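Local coordinates for sensor protein (Geobacter sulfurreducens, PDB 3H7M), which forms the periplasmic-binding-protein-like sensor domain of a probable membrane histidine kinase, which would transfer phosphate from ATP to a protein histidine, at residues 92-97 and 230-234. Numbering follows the deposited sequence.
Sequences PHTIVY and GVLEP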
loop_
_atom_site.group_PDB
_atom_site.type_symbol
_atom_site.label_atom_id
_atom_site.label_comp_id
_atom_site.label_asym_id
_atom_site.label_seq_id
_atom_site.Cartn_x
_atom_site.Cartn_y
_atom_site.Cartn_z
ATOM N N PRO A 92 6.609 11.013 -1.824
ATOM C CA PRO A 92 6.507 9.557 -1.625
ATOM C C PRO A 92 7.807 8.891 -1.167
ATOM O O PRO A 92 8.900 9.352 -1.498
ATOM C CB PRO A 92 6.086 9.067 -3.000
ATOM C CG PRO A 92 6.913 9.978 -3.914
ATOM C CD PRO A 92 6.780 11.354 -3.251
ATOM N N HIS A 93 7.703 7.811 -0.400
ATOM C CA HIS A 93 8.919 7.128 0.011
ATOM C C HIS A 93 9.177 5.925 -0.905
ATOM O O HIS A 93 10.260 5.335 -0.900
ATOM C CB HIS A 93 8.896 6.748 1.514
ATOM C CG HIS A 93 7.739 5.895 1.946
ATOM N ND1 HIS A 93 7.554 4.597 1.508
ATOM C CD2 HIS A 93 6.744 6.137 2.837
ATOM C CE1 HIS A 93 6.494 4.081 2.108
ATOM N NE2 HIS A 93 5.984 4.993 2.918
ATOM N N THR A 94 8.183 5.588 -1.719
ATOM C CA THR A 94 8.343 4.490 -2.678
ATOM C C THR A 94 7.336 4.564 -3.843
ATOM O O THR A 94 6.306 5.237 -3.762
ATOM C CB THR A 94 8.150 3.116 -1.999
ATOM O OG1 THR A 94 8.465 2.071 -2.928
ATOM C CG2 THR A 94 6.717 2.950 -1.563
ATOM N N ILE A 95 7.650 3.861 -4.923
ATOM C CA ILE A 95 6.760 3.781 -6.079
ATOM C C ILE A 95 6.219 2.350 -6.162
ATOM O O ILE A 95 6.981 1.386 -6.215
ATOM C CB ILE A 95 7.499 4.083 -7.384
ATOM C CG1 ILE A 95 8.143 5.464 -7.296
ATOM C CG2 ILE A 95 6.523 4.026 -8.546
ATOM C CD1 ILE A 95 7.159 6.565 -7.024
ATOM N N VAL A 96 4.902 2.229 -6.166
ATOM C CA VAL A 96 4.228 0.941 -6.223
ATOM C C VAL A 96 3.638 0.609 -7.596
ATOM O O VAL A 96 2.681 1.237 -8.040
ATOM C CB VAL A 96 3.075 0.902 -5.210
ATOM C CG1 VAL A 96 2.379 -0.453 -5.253
ATOM C CG2 VAL A 96 3.604 1.180 -3.836
ATOM N N TYR A 97 4.207 -0.377 -8.268
ATOM C CA TYR A 97 3.699 -0.807 -9.568
ATOM C C TYR A 97 2.616 -1.839 -9.337
ATOM O O TYR A 97 2.549 -2.447 -8.275
ATOM C CB TYR A 97 4.788 -1.474 -10.377
ATOM C CG TYR A 97 5.715 -0.537 -11.083
ATOM C CD1 TYR A 97 5.330 0.095 -12.267
ATOM C CD2 TYR A 97 7.007 -0.327 -10.612
ATOM C CE1 TYR A 97 6.220 0.906 -12.973
ATOM C CE2 TYR A 97 7.902 0.483 -11.306
ATOM C CZ TYR A 97 7.505 1.091 -12.485
ATOM O OH TYR A 97 8.404 1.864 -13.179
ATOM N N GLY A 230 12.935 -5.850 -3.785
ATOM C CA GLY A 230 11.907 -5.428 -4.720
ATOM C C GLY A 230 11.313 -4.059 -4.443
ATOM O O GLY A 230 10.662 -3.472 -5.318
ATOM N N VAL A 231 11.512 -3.558 -3.224
ATOM C CA VAL A 231 10.993 -2.241 -2.861
ATOM C C VAL A 231 11.797 -1.191 -3.642
ATOM O O VAL A 231 13.022 -1.112 -3.550
ATOM C CB VAL A 231 11.082 -2.009 -1.336
ATOM C CG1 VAL A 231 10.651 -0.588 -0.988
ATOM C CG2 VAL A 231 10.184 -2.984 -0.621
ATOM N N LEU A 232 11.091 -0.408 -4.440
ATOM C CA LEU A 232 11.737 0.589 -5.279
ATOM C C LEU A 232 11.767 1.945 -4.606
ATOM O O LEU A 232 11.105 2.172 -3.577
ATOM C CB LEU A 232 10.997 0.685 -6.621
ATOM C CG LEU A 232 10.803 -0.661 -7.337
ATOM C CD1 LEU A 232 9.827 -0.496 -8.495
ATOM C CD2 LEU A 232 12.155 -1.209 -7.822
ATOM N N GLU A 233 12.553 2.841 -5.184
ATOM C CA GLU A 233 12.669 4.191 -4.656
ATOM C C GLU A 233 12.342 5.165 -5.779
ATOM O O GLU A 233 12.646 4.898 -6.948
ATOM C CB GLU A 233 14.085 4.445 -4.142
ATOM C CG GLU A 233 15.147 4.400 -5.211
ATOM C CD GLU A 233 16.444 4.986 -4.717
ATOM O OE1 GLU A 233 16.376 6.027 -4.030
ATOM O OE2 GLU A 233 17.522 4.426 -5.010
ATOM N N PRO A 234 11.717 6.308 -5.442
ATOM C CA PRO A 234 11.353 7.314 -6.451
ATOM C C PRO A 234 12.499 7.741 -7.382
ATOM O O PRO A 234 12.208 8.087 -8.556
ATOM C CB PRO A 234 10.794 8.456 -5.606
ATOM C CG PRO A 234 10.145 7.717 -4.446
ATOM C CD PRO A 234 11.212 6.690 -4.108
ATOM O OXT PRO A 234 13.671 7.725 -6.936
HETATM O O HOH W 1 7.909 -0.698 -4.135
#
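Polar contact between Thr-94 and Leu-232 shows how a strand can reach a passing chain end directly with a side-chain hydroxyl. Thr-94 OG1 donates to Leu-232 O at 2.7 Å. The hydroxyl approaches from above the carbonyl plane, 37° out of it. In Thr-94 a chi1 of -173° puts OG1 opposite the backbone N, on the side of the tail, and CG2 between the backbone N and the carbonyl carbon. A water closes a second path, donating to Thr-94 OG1 at 3.1 Å and accepting from Leu-232 N at 3.2 Å, so both backbone polar groups of Leu-232 are engaged.

The fold is that of family 3 solute-binding proteins: strand 87-103 turns a corner at His-93 and runs, beside strand 181-198, from one lobe toward the other. A classic beta bulge places His-93 and Thr-94 together opposite Tyr-193. The C-terminal tail, leaving helix 220-227, passes alongside the bulge itself, with the Pro-234 ring against the backbone of His-93 and Thr-94; Arg-225 ties it back through Val-231 O and a salt bridge to Glu-233.

Apolar contacts extend along the tail. Pro-234 CG meets Pro-92 CG at 4.0 Å and Ile-95 CD1 at 4.1 Å, while Ile-95 CG1 lies 3.8 Å from Pro-234 CA. Farther along the strand, Leu-232 CD1 abuts the Tyr-97 ring edge in plane, 3.5 Å from CD2.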